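PDB 3IQ0: putative Ribokinase II from Escherichia coli O6, which is probably a PfkB-family sugar kinase that transfers phosphate from ATP, assisted by magnesium, to ribose or a related carbohydrate. Local coordinates for residues E246-E251 / E307-R312; I226-N231 / D260-A265; L272-D275 / Q281-N284. One frame throughout, in Å; residues are numbered along the deposited sequence.

Interaction 1. Residues E246-E251 / E307-R312. With ATP (adenosine-5'-triphosphate), chain G.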
loop_
_atom_site.group_PDB
_atom_site.type_symbol
_atom_site.label_atom_id
_atom_site.label_comp_id
_atom_site.label_asym_id
_atom_site.label_seq_id
_atom_site.Cartn_x
_atom_site.Cartn_y
_atom_site.Cartn_z
ATOM N N GLU B 246 -31.507 22.316 10.712
ATOM C CA GLU B 246 -31.895 20.917 10.618
ATOM C C GLU B 246 -31.254 20.287 9.399
ATOM O O GLU B 246 -30.886 20.984 8.454
ATOM C CB GLU B 246 -33.410 20.784 10.477
ATOM C CG GLU B 246 -34.219 21.363 11.612
ATOM C CD GLU B 246 -35.706 21.188 11.382
ATOM O OE1 GLU B 246 -36.215 21.713 10.369
ATOM O OE2 GLU B 246 -36.361 20.520 12.209
ATOM N N SER B 247 -31.136 18.964 9.416
ATOM C CA SER B 247 -30.551 18.242 8.298
ATOM C C SER B 247 -31.579 18.090 7.187
ATOM O O SER B 247 -32.784 18.083 7.436
ATOM C CB SER B 247 -30.089 16.853 8.741
ATOM O OG SER B 247 -31.201 16.040 9.058
ATOM N N TYR B 248 -31.092 17.974 5.958
ATOM C CA TYR B 248 -31.957 17.785 4.804
ATOM C C TYR B 248 -32.091 16.275 4.665
ATOM O O TYR B 248 -31.105 15.555 4.789
ATOM C CB TYR B 248 -31.302 18.372 3.551
ATOM C CG TYR B 248 -31.120 19.873 3.593
ATOM C CD1 TYR B 248 -32.172 20.730 3.279
ATOM C CD2 TYR B 248 -29.902 20.437 3.970
ATOM C CE1 TYR B 248 -32.018 22.111 3.340
ATOM C CE2 TYR B 248 -29.736 21.817 4.038
ATOM C CZ TYR B 248 -30.796 22.645 3.723
ATOM O OH TYR B 248 -30.638 24.009 3.801
ATOM N N PRO B 249 -33.313 15.773 4.430
ATOM C CA PRO B 249 -33.501 14.327 4.287
ATOM C C PRO B 249 -32.992 13.843 2.931
ATOM O O PRO B 249 -33.388 14.373 1.895
ATOM C CB PRO B 249 -35.011 14.168 4.436
ATOM C CG PRO B 249 -35.532 15.426 3.796
ATOM C CD PRO B 249 -34.601 16.487 4.360
ATOM N N VAL B 250 -32.108 12.846 2.939
ATOM C CA VAL B 250 -31.555 12.307 1.696
ATOM C C VAL B 250 -31.218 10.824 1.814
ATOM O O VAL B 250 -31.031 10.309 2.920
ATOM C CB VAL B 250 -30.256 13.052 1.269
ATOM C CG1 VAL B 250 -30.526 14.538 1.102
ATOM C CG2 VAL B 250 -29.161 12.821 2.292
ATOM N N GLU B 251 -31.137 10.147 0.669
ATOM C CA GLU B 251 -30.802 8.730 0.644
ATOM C C GLU B 251 -29.282 8.580 0.726
ATOM O O GLU B 251 -28.582 8.615 -0.290
ATOM C CB GLU B 251 -31.339 8.073 -0.637
ATOM C CG GLU B 251 -30.645 8.501 -1.933
ATOM C CD GLU B 251 -31.335 9.650 -2.654
ATOM O OE1 GLU B 251 -30.710 10.236 -3.567
ATOM O OE2 GLU B 251 -32.501 9.954 -2.317
ATOM N N GLU B 307 -27.519 25.674 -4.042
ATOM C CA GLU B 307 -28.593 26.658 -4.083
ATOM C C GLU B 307 -29.922 26.017 -4.500
ATOM O O GLU B 307 -30.950 26.187 -3.839
ATOM C CB GLU B 307 -28.206 27.770 -5.061
ATOM C CG GLU B 307 -29.041 29.030 -4.980
ATOM C CD GLU B 307 -30.476 28.820 -5.411
ATOM O OE1 GLU B 307 -30.698 28.226 -6.491
ATOM O OE2 GLU B 307 -31.381 29.264 -4.670
ATOM N N THR B 308 -29.894 25.282 -5.603
ATOM C CA THR B 308 -31.088 24.622 -6.103
ATOM C C THR B 308 -31.551 23.538 -5.133
ATOM O O THR B 308 -32.748 23.370 -4.897
ATOM C CB THR B 308 -30.823 24.006 -7.481
ATOM O OG1 THR B 308 -29.685 23.141 -7.399
ATOM C CG2 THR B 308 -30.548 25.087 -8.502
ATOM N N PHE B 309 -30.599 22.800 -4.572
ATOM C CA PHE B 309 -30.916 21.749 -3.610
ATOM C C PHE B 309 -31.754 22.364 -2.492
ATOM O O PHE B 309 -32.823 21.866 -2.143
ATOM C CB PHE B 309 -29.621 21.172 -3.031
ATOM C CG PHE B 309 -29.834 20.131 -1.966
ATOM C CD1 PHE B 309 -30.281 18.852 -2.295
ATOM C CD2 PHE B 309 -29.576 20.424 -0.632
ATOM C CE1 PHE B 309 -30.464 17.882 -1.305
ATOM C CE2 PHE B 309 -29.756 19.466 0.363
ATOM C CZ PHE B 309 -30.199 18.195 0.027
ATOM N N ILE B 310 -31.253 23.463 -1.939
ATOM C CA ILE B 310 -31.937 24.173 -0.865
ATOM C C ILE B 310 -33.296 24.674 -1.342
ATOM O O ILE B 310 -34.310 24.442 -0.684
ATOM C CB ILE B 310 -31.098 25.374 -0.386
ATOM C CG1 ILE B 310 -29.790 24.878 0.226
ATOM C CG2 ILE B 310 -31.891 26.202 0.614
ATOM C CD1 ILE B 310 -28.827 25.990 0.562
ATOM N N GLN B 311 -33.310 25.362 -2.481
ATOM C CA GLN B 311 -34.548 25.891 -3.046
ATOM C C GLN B 311 -35.588 24.803 -3.103
ATOM O O GLN B 311 -36.446 24.694 -2.222
ATOM C CB GLN B 311 -34.354 26.388 -4.479
ATOM C CG GLN B 311 -33.521 27.626 -4.648
ATOM C CD GLN B 311 -33.527 28.115 -6.084
ATOM O OE1 GLN B 311 -33.604 27.313 -7.021
ATOM N NE2 GLN B 311 -33.431 29.433 -6.272
ATOM N N ARG B 312 -35.495 24.005 -4.164
ATOM C CA ARG B 312 -36.414 22.900 -4.422
ATOM C C ARG B 312 -37.112 22.413 -3.175
ATOM O O ARG B 312 -38.331 22.246 -3.172
ATOM C CB ARG B 312 -35.679 21.713 -5.066
ATOM C CG ARG B 312 -35.284 21.921 -6.522
ATOM C CD ARG B 312 -34.810 20.606 -7.149
ATOM N NE ARG B 312 -35.907 19.743 -7.598
ATOM C CZ ARG B 312 -35.764 18.449 -7.883
ATOM N NH1 ARG B 312 -34.578 17.866 -7.755
ATOM N NH2 ARG B 312 -36.792 17.741 -8.328
HETATM P PG ATP G . -15.667 13.167 9.170
HETATM O O1G ATP G . -15.841 12.369 7.905
HETATM O O2G ATP G . -14.831 12.437 10.189
HETATM O O3G ATP G . -15.028 14.521 8.865
HETATM P PB ATP G . -17.922 14.566 10.472
HETATM O O1B ATP G . -18.598 14.056 11.708
HETATM O O2B ATP G . -16.956 15.697 10.543
HETATM O O3B ATP G . -17.159 13.350 9.742
HETATM P PA ATP G . -20.598 14.359 9.488
HETATM O O1A ATP G . -20.637 12.934 8.982
HETATM O O2A ATP G . -21.158 14.703 10.815
HETATM O O3A ATP G . -19.061 14.897 9.428
HETATM O "O5'" ATP G . -21.020 15.768 8.441
HETATM C "C5'" ATP G . -20.992 16.728 7.484
HETATM C "C4'" ATP G . -22.247 17.549 7.648
HETATM O "O4'" ATP G . -22.881 16.904 6.537
HETATM C "C3'" ATP G . -23.305 17.250 8.767
HETATM O "O3'" ATP G . -23.208 18.068 9.921
HETATM C "C2'" ATP G . -24.563 17.359 8.023
HETATM O "O2'" ATP G . -24.979 18.727 7.926
HETATM C "C1'" ATP G . -24.272 16.729 6.695
HETATM N N9 ATP G . -24.609 15.247 6.704
HETATM C C8 ATP G . -23.798 14.153 6.982
HETATM N N7 ATP G . -24.464 12.991 6.888
HETATM C C5 ATP G . -25.714 13.288 6.538
HETATM C C6 ATP G . -26.989 12.540 6.266
HETATM N N6 ATP G . -26.986 11.210 6.346
HETATM N N1 ATP G . -28.152 13.260 5.915
HETATM C C2 ATP G . -28.200 14.654 5.818
HETATM N N3 ATP G . -27.047 15.404 6.065
HETATM C C4 ATP G . -25.826 14.787 6.424
#
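Y248 is the first residue of the loop 246-251 to meet helix 303-312, and it receives F309 over one face of its ring. The pair is a T-shaped (edge-to-face) stack in which the phenylalanine edge is turned toward the tyrosine face, with the ring planes at 67°. Contact is closest near the root of the tyrosine: F309 CE2 lies 3.5 Å from Y248 CG, and F309 CZ packs 3.7 Å from Y248 CB. With chi1 at 177°, the F309 ring extends off the helix and onto the loop, its CG opposite the backbone N. The other end of the tyrosine meets the next helix residue, where I310 CG1 comes obliquely to 3.8 Å from Y248 OH in a van der Waals contact. H313 adds a second edge-to-face partner for Y248, N284 and A285 of helix 276-290 also pack on it, and the residue is buried. In this ribokinase-like fold the loop follows strand 242-245, at the margin of the large sheet, and borders the adenine of ATP. There the backbone O of Y248 approaches adenine C2 to 3.2 Å. Two residues on, V250 points its CB toward the helix and divides its two methyls between two partners. V250 CG1 approaches F309 at the ring edge, near its plane, 3.8 Å from F309 CZ, the two side chains running at about a right angle. L289 of helix 276-290 packs on the same phenylalanine. V250 CG2 instead comes to 3.8 Å from adenine N1, which puts one valine between F309 and the nucleotide base.

Interaction 2. Residues I226-N231 / D260-A265; sequences IVKRGN and DCFGGA. With ATP (adenosine-5'-triphosphate), chain G.
A buried, largely apolar contact sets I226 and K228, on the end of strand 224-228, against F262 near the start of helix 258-271, in the core of the ribokinase-like fold beside ATP. D260, in the same helical segment, closes the GAGD sequence characteristic of PfkB kinases; in relatives this aspartate is the probable catalytic base, and the GAGD turn forms an anion hole at the helix N terminus. F262 is approached from two directions. The methylene CG of K228 lies over one face in a CH-pi contact, 3.6 Å from the ring centroid and 15° off the normal. I226 CG2 arrives at the edge, close to the ring plane, and is 3.4 Å from F262 CE2. While its aliphatic part rests on the phenylalanine, the lysine chain bends at chi3 (-70°) and takes its ammonium group to the phosphates. There K228 NZ donates to O2B of ATP at 3.0 Å; it is also hydrogen-bonded to M195 O and salt-bridged to D167, three oxygens in all holding the ammonium group. A bound magnesium ion lies about 7 Å from this side chain. Past the strand, the backbone follows the nucleotide with two weak hydrogen bonds. R229 N donates to the ribose O3' of ATP at 3.2 Å, and G230 N to its O2A at 3.1 Å. The sugar in turn leans on the aromatic residue, obliquely to its ring: C4' of ATP sits 3.5 Å from F262 CD1, and C5' 3.7 Å from F262 CB.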
loop_
_atom_site.group_PDB
_atom_site.type_symbol
_atom_site.label_atom_id
_atom_site.label_comp_id
_atom_site.label_asym_id
_atom_site.label_seq_id
_atom_site.Cartn_x
_atom_site.Cartn_y
_atom_site.Cartn_z
ATOM N N ILE B 226 -18.061 25.559 14.697
ATOM C CA ILE B 226 -19.125 25.002 13.874
ATOM C C ILE B 226 -19.219 23.510 14.158
ATOM O O ILE B 226 -18.313 22.747 13.819
ATOM C CB ILE B 226 -18.865 25.217 12.361
ATOM C CG1 ILE B 226 -18.926 26.701 12.009
ATOM C CG2 ILE B 226 -19.914 24.487 11.549
ATOM C CD1 ILE B 226 -17.703 27.488 12.395
ATOM N N VAL B 227 -20.315 23.095 14.788
ATOM C CA VAL B 227 -20.495 21.688 15.122
ATOM C C VAL B 227 -21.357 20.941 14.121
ATOM O O VAL B 227 -22.507 21.306 13.869
ATOM C CB VAL B 227 -21.109 21.515 16.524
ATOM C CG1 VAL B 227 -21.419 20.049 16.778
ATOM C CG2 VAL B 227 -20.134 22.029 17.575
ATOM N N LYS B 228 -20.775 19.893 13.553
ATOM C CA LYS B 228 -21.452 19.043 12.584
ATOM C C LYS B 228 -22.172 17.938 13.355
ATOM O O LYS B 228 -21.580 17.294 14.218
ATOM C CB LYS B 228 -20.415 18.454 11.623
ATOM C CG LYS B 228 -19.789 19.497 10.711
ATOM C CD LYS B 228 -18.453 19.038 10.164
ATOM C CE LYS B 228 -17.402 19.005 11.256
ATOM N NZ LYS B 228 -16.085 18.544 10.747
ATOM N N ARG B 229 -23.446 17.723 13.045
ATOM C CA ARG B 229 -24.234 16.721 13.754
ATOM C C ARG B 229 -24.784 15.603 12.879
ATOM O O ARG B 229 -25.913 15.161 13.072
ATOM C CB ARG B 229 -25.394 17.405 14.487
ATOM C CG ARG B 229 -24.974 18.524 15.427
ATOM C CD ARG B 229 -26.181 19.177 16.089
ATOM N NE ARG B 229 -25.790 20.265 16.983
ATOM C CZ ARG B 229 -25.019 20.115 18.056
ATOM N NH1 ARG B 229 -24.549 18.915 18.383
ATOM N NH2 ARG B 229 -24.708 21.170 18.800
ATOM N N GLY B 230 -23.981 15.141 11.926
ATOM C CA GLY B 230 -24.415 14.068 11.046
ATOM C C GLY B 230 -25.772 14.298 10.410
ATOM O O GLY B 230 -25.976 15.288 9.717
ATOM N N ASN B 231 -26.710 13.385 10.638
ATOM C CA ASN B 231 -28.035 13.528 10.055
ATOM C C ASN B 231 -29.012 14.313 10.924
ATOM O O ASN B 231 -30.216 14.070 10.883
ATOM C CB ASN B 231 -28.632 12.157 9.728
ATOM C CG ASN B 231 -28.747 11.264 10.943
ATOM O OD1 ASN B 231 -29.235 11.681 11.990
ATOM N ND2 ASN B 231 -28.302 10.018 10.804
ATOM N N ASP B 260 -15.698 16.642 5.213
ATOM C CA ASP B 260 -14.719 17.381 4.415
ATOM C C ASP B 260 -15.430 18.375 3.496
ATOM O O ASP B 260 -14.990 19.509 3.334
ATOM C CB ASP B 260 -13.875 16.416 3.574
ATOM C CG ASP B 260 -13.267 15.286 4.402
ATOM O OD1 ASP B 260 -13.007 15.500 5.605
ATOM O OD2 ASP B 260 -13.031 14.188 3.841
ATOM N N CYS B 261 -16.529 17.941 2.890
ATOM C CA CYS B 261 -17.289 18.806 1.998
ATOM C C CYS B 261 -17.962 19.903 2.797
ATOM O O CYS B 261 -17.960 21.066 2.389
ATOM C CB CYS B 261 -18.323 17.994 1.225
ATOM S SG CYS B 261 -17.587 17.016 -0.115
ATOM N N PHE B 262 -18.538 19.536 3.936
ATOM C CA PHE B 262 -19.177 20.518 4.801
ATOM C C PHE B 262 -18.129 21.592 5.106
ATOM O O PHE B 262 -18.414 22.787 5.046
ATOM C CB PHE B 262 -19.617 19.868 6.124
ATOM C CG PHE B 262 -20.180 20.845 7.127
ATOM C CD1 PHE B 262 -21.548 21.001 7.267
ATOM C CD2 PHE B 262 -19.337 21.633 7.901
ATOM C CE1 PHE B 262 -22.082 21.930 8.161
ATOM C CE2 PHE B 262 -19.855 22.569 8.802
ATOM C CZ PHE B 262 -21.234 22.717 8.929
ATOM N N GLY B 263 -16.917 21.148 5.432
ATOM C CA GLY B 263 -15.837 22.064 5.765
ATOM C C GLY B 263 -15.418 22.986 4.636
ATOM O O GLY B 263 -15.265 24.195 4.837
ATOM N N GLY B 264 -15.206 22.420 3.453
ATOM C CA GLY B 264 -14.812 23.236 2.316
ATOM C C GLY B 264 -15.892 24.253 2.007
ATOM O O GLY B 264 -15.605 25.428 1.756
ATOM N N ALA B 265 -17.140 23.795 2.030
ATOM C CA ALA B 265 -18.278 24.669 1.760
ATOM C C ALA B 265 -18.319 25.851 2.733
ATOM O O ALA B 265 -18.508 26.998 2.319
ATOM C CB ALA B 265 -19.570 23.878 1.851
HETATM P PG ATP G . -15.667 13.167 9.170
HETATM O O1G ATP G . -15.841 12.369 7.905
HETATM O O2G ATP G . -14.831 12.437 10.189
HETATM O O3G ATP G . -15.028 14.521 8.865
HETATM P PB ATP G . -17.922 14.566 10.472
HETATM O O1B ATP G . -18.598 14.056 11.708
HETATM O O2B ATP G . -16.956 15.697 10.543
HETATM O O3B ATP G . -17.159 13.350 9.742
HETATM P PA ATP G . -20.598 14.359 9.488
HETATM O O1A ATP G . -20.637 12.934 8.982
HETATM O O2A ATP G . -21.158 14.703 10.815
HETATM O O3A ATP G . -19.061 14.897 9.428
HETATM O "O5'" ATP G . -21.020 15.768 8.441
HETATM C "C5'" ATP G . -20.992 16.728 7.484
HETATM C "C4'" ATP G . -22.247 17.549 7.648
HETATM O "O4'" ATP G . -22.881 16.904 6.537
HETATM C "C3'" ATP G . -23.305 17.250 8.767
HETATM O "O3'" ATP G . -23.208 18.068 9.921
HETATM C "C2'" ATP G . -24.563 17.359 8.023
HETATM O "O2'" ATP G . -24.979 18.727 7.926
HETATM C "C1'" ATP G . -24.272 16.729 6.695
HETATM N N9 ATP G . -24.609 15.247 6.704
HETATM C C8 ATP G . -23.798 14.153 6.982
HETATM N N7 ATP G . -24.464 12.991 6.888
HETATM C C5 ATP G . -25.714 13.288 6.538
HETATM C C6 ATP G . -26.989 12.540 6.266
HETATM N N6 ATP G . -26.986 11.210 6.346
HETATM N N1 ATP G . -28.152 13.260 5.915
HETATM C C2 ATP G . -28.200 14.654 5.818
HETATM N N3 ATP G . -27.047 15.404 6.065
HETATM C C4 ATP G . -25.826 14.787 6.424
#

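Interaction 3. Residues L272-D275 / Q281-N284; sequences LGFD and QYAN. With ATP (adenosine-5'-triphosphate), chain G.
The OD1 atom of N284, two residues beyond the Y282 that receives the ring of F274, accepts a hydrogen bond from the ribose O2' of ATP at 2.5 Å, very short as modelled. ND2 of N284 donates to the backbone O of E246. These donor and acceptor roles are consistent with the modelled amide orientation, and the side chain fastens helix 276-290 to the ribose. Two residues back, on another flank of the helix, the contact with 272-275 is aromatic. F274 and Y282 form a T-shaped pair with ring planes at 88° and centroids 5.0 Å apart. A single corner of the phenylalanine does the touching: F274 CE2 stands over the centre of the tyrosine face, 3.7 Å from Y282 CD2. R278 adds a cation-pi contact to F274, and L303, I306 and I310 of helix 303-312 pack on Y282. The F274 backbone is fixed as well, since its O accepts from R270 NH1. Helix 258-271 ends just before it, with G273 at positive phi as the C-prime residue and hydrogen bonds from F274 N to C269 O and from G273 N to R270 O. D275 OD1 then accepts from R278 N. The result is a Schellman motif followed by an N-cap, a compact link between two successive helices of the ribokinase-like fold.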
loop_
_atom_site.group_PDB
_atom_site.type_symbol
_atom_site.label_atom_id
_atom_site.label_comp_id
_atom_site.label_asym_id
_atom_site.label_seq_id
_atom_site.Cartn_x
_atom_site.Cartn_y
_atom_site.Cartn_z
ATOM N N LEU B 272 -16.632 33.998 0.222
ATOM C CA LEU B 272 -17.457 34.687 -0.764
ATOM C C LEU B 272 -18.377 35.696 -0.078
ATOM O O LEU B 272 -19.292 36.236 -0.692
ATOM C CB LEU B 272 -18.272 33.673 -1.576
ATOM C CG LEU B 272 -17.447 32.645 -2.367
ATOM C CD1 LEU B 272 -18.369 31.639 -3.019
ATOM C CD2 LEU B 272 -16.589 33.344 -3.413
ATOM N N GLY B 273 -18.126 35.941 1.206
ATOM C CA GLY B 273 -18.907 36.915 1.950
ATOM C C GLY B 273 -20.253 36.523 2.541
ATOM O O GLY B 273 -21.008 37.397 2.964
ATOM N N PHE B 274 -20.575 35.234 2.568
ATOM C CA PHE B 274 -21.847 34.790 3.146
ATOM C C PHE B 274 -21.812 35.040 4.652
ATOM O O PHE B 274 -20.754 34.922 5.266
ATOM C CB PHE B 274 -22.049 33.287 2.919
ATOM C CG PHE B 274 -22.467 32.916 1.524
ATOM C CD1 PHE B 274 -22.047 33.657 0.426
ATOM C CD2 PHE B 274 -23.229 31.776 1.308
ATOM C CE1 PHE B 274 -22.378 33.262 -0.868
ATOM C CE2 PHE B 274 -23.565 31.372 0.019
ATOM C CZ PHE B 274 -23.137 32.118 -1.072
ATOM N N ASP B 275 -22.948 35.385 5.254
ATOM C CA ASP B 275 -22.963 35.579 6.699
ATOM C C ASP B 275 -22.990 34.196 7.346
ATOM O O ASP B 275 -23.129 33.188 6.651
ATOM C CB ASP B 275 -24.166 36.423 7.166
ATOM C CG ASP B 275 -25.518 35.815 6.803
ATOM O OD1 ASP B 275 -25.679 34.581 6.836
ATOM O OD2 ASP B 275 -26.445 36.596 6.506
ATOM N N GLN B 281 -26.171 27.058 6.314
ATOM C CA GLN B 281 -27.168 26.316 5.556
ATOM C C GLN B 281 -26.531 25.720 4.299
ATOM O O GLN B 281 -26.878 24.616 3.896
ATOM C CB GLN B 281 -28.356 27.215 5.174
ATOM C CG GLN B 281 -28.162 28.059 3.927
ATOM C CD GLN B 281 -29.403 28.876 3.569
ATOM O OE1 GLN B 281 -30.497 28.332 3.393
ATOM N NE2 GLN B 281 -29.232 30.187 3.457
ATOM N N TYR B 282 -25.603 26.453 3.684
ATOM C CA TYR B 282 -24.919 25.974 2.477
ATOM C C TYR B 282 -23.989 24.807 2.800
ATOM O O TYR B 282 -23.956 23.816 2.074
ATOM C CB TYR B 282 -24.130 27.109 1.816
ATOM C CG TYR B 282 -24.940 27.860 0.781
ATOM C CD1 TYR B 282 -26.110 28.525 1.135
ATOM C CD2 TYR B 282 -24.572 27.850 -0.564
ATOM C CE1 TYR B 282 -26.897 29.155 0.180
ATOM C CE2 TYR B 282 -25.352 28.478 -1.528
ATOM C CZ TYR B 282 -26.516 29.126 -1.147
ATOM O OH TYR B 282 -27.313 29.726 -2.095
ATOM N N ALA B 283 -23.235 24.929 3.891
ATOM C CA ALA B 283 -22.337 23.857 4.303
ATOM C C ALA B 283 -23.190 22.628 4.597
ATOM O O ALA B 283 -22.892 21.531 4.136
ATOM C CB ALA B 283 -21.557 24.263 5.551
ATOM N N ASN B 284 -24.257 22.829 5.364
ATOM C CA ASN B 284 -25.173 21.756 5.737
ATOM C C ASN B 284 -25.715 21.052 4.494
ATOM O O ASN B 284 -25.725 19.825 4.414
ATOM C CB ASN B 284 -26.322 22.332 6.578
ATOM C CG ASN B 284 -27.311 21.274 7.032
ATOM O OD1 ASN B 284 -26.932 20.164 7.398
ATOM N ND2 ASN B 284 -28.594 21.628 7.029
HETATM P PG ATP G . -15.667 13.167 9.170
HETATM O O1G ATP G . -15.841 12.369 7.905
HETATM O O2G ATP G . -14.831 12.437 10.189
HETATM O O3G ATP G . -15.028 14.521 8.865
HETATM P PB ATP G . -17.922 14.566 10.472
HETATM O O1B ATP G . -18.598 14.056 11.708
HETATM O O2B ATP G . -16.956 15.697 10.543
HETATM O O3B ATP G . -17.159 13.350 9.742
HETATM P PA ATP G . -20.598 14.359 9.488
HETATM O O1A ATP G . -20.637 12.934 8.982
HETATM O O2A ATP G . -21.158 14.703 10.815
HETATM O O3A ATP G . -19.061 14.897 9.428
HETATM O "O5'" ATP G . -21.020 15.768 8.441
HETATM C "C5'" ATP G . -20.992 16.728 7.484
HETATM C "C4'" ATP G . -22.247 17.549 7.648
HETATM O "O4'" ATP G . -22.881 16.904 6.537
HETATM C "C3'" ATP G . -23.305 17.250 8.767
HETATM O "O3'" ATP G . -23.208 18.068 9.921
HETATM C "C2'" ATP G . -24.563 17.359 8.023
HETATM O "O2'" ATP G . -24.979 18.727 7.926
HETATM C "C1'" ATP G . -24.272 16.729 6.695
HETATM N N9 ATP G . -24.609 15.247 6.704
HETATM C C8 ATP G . -23.798 14.153 6.982
HETATM N N7 ATP G . -24.464 12.991 6.888
HETATM C C5 ATP G . -25.714 13.288 6.538
HETATM C C6 ATP G . -26.989 12.540 6.266
HETATM N N6 ATP G . -26.986 11.210 6.346
HETATM N N1 ATP G . -28.152 13.260 5.915
HETATM C C2 ATP G . -28.200 14.654 5.818
HETATM N N3 ATP G . -27.047 15.404 6.065
HETATM C C4 ATP G . -25.826 14.787 6.424
#

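In the fold
From the N terminus, strand 224-228 comes first, and interaction 2 closes a loop when helix 258-271 returns to it. Segment 246-251 falls inside that span and waits for its partner 307-312 near the C terminus, so interactions 1 and 2 cross. Interaction 3, a short closure of the loop between helices 258-271 and 276-290 onto the second of them, begins after interaction 2 is complete and lies wholly within the longer span of interaction 1. The three sit around one ATP: interaction 2 by phosphates and ribose, interaction 1 at the adenine, and interaction 3 through the ribose. F262 against A283 joins interactions 2 and 3, and I310 against Y282 joins interactions 1 and 3.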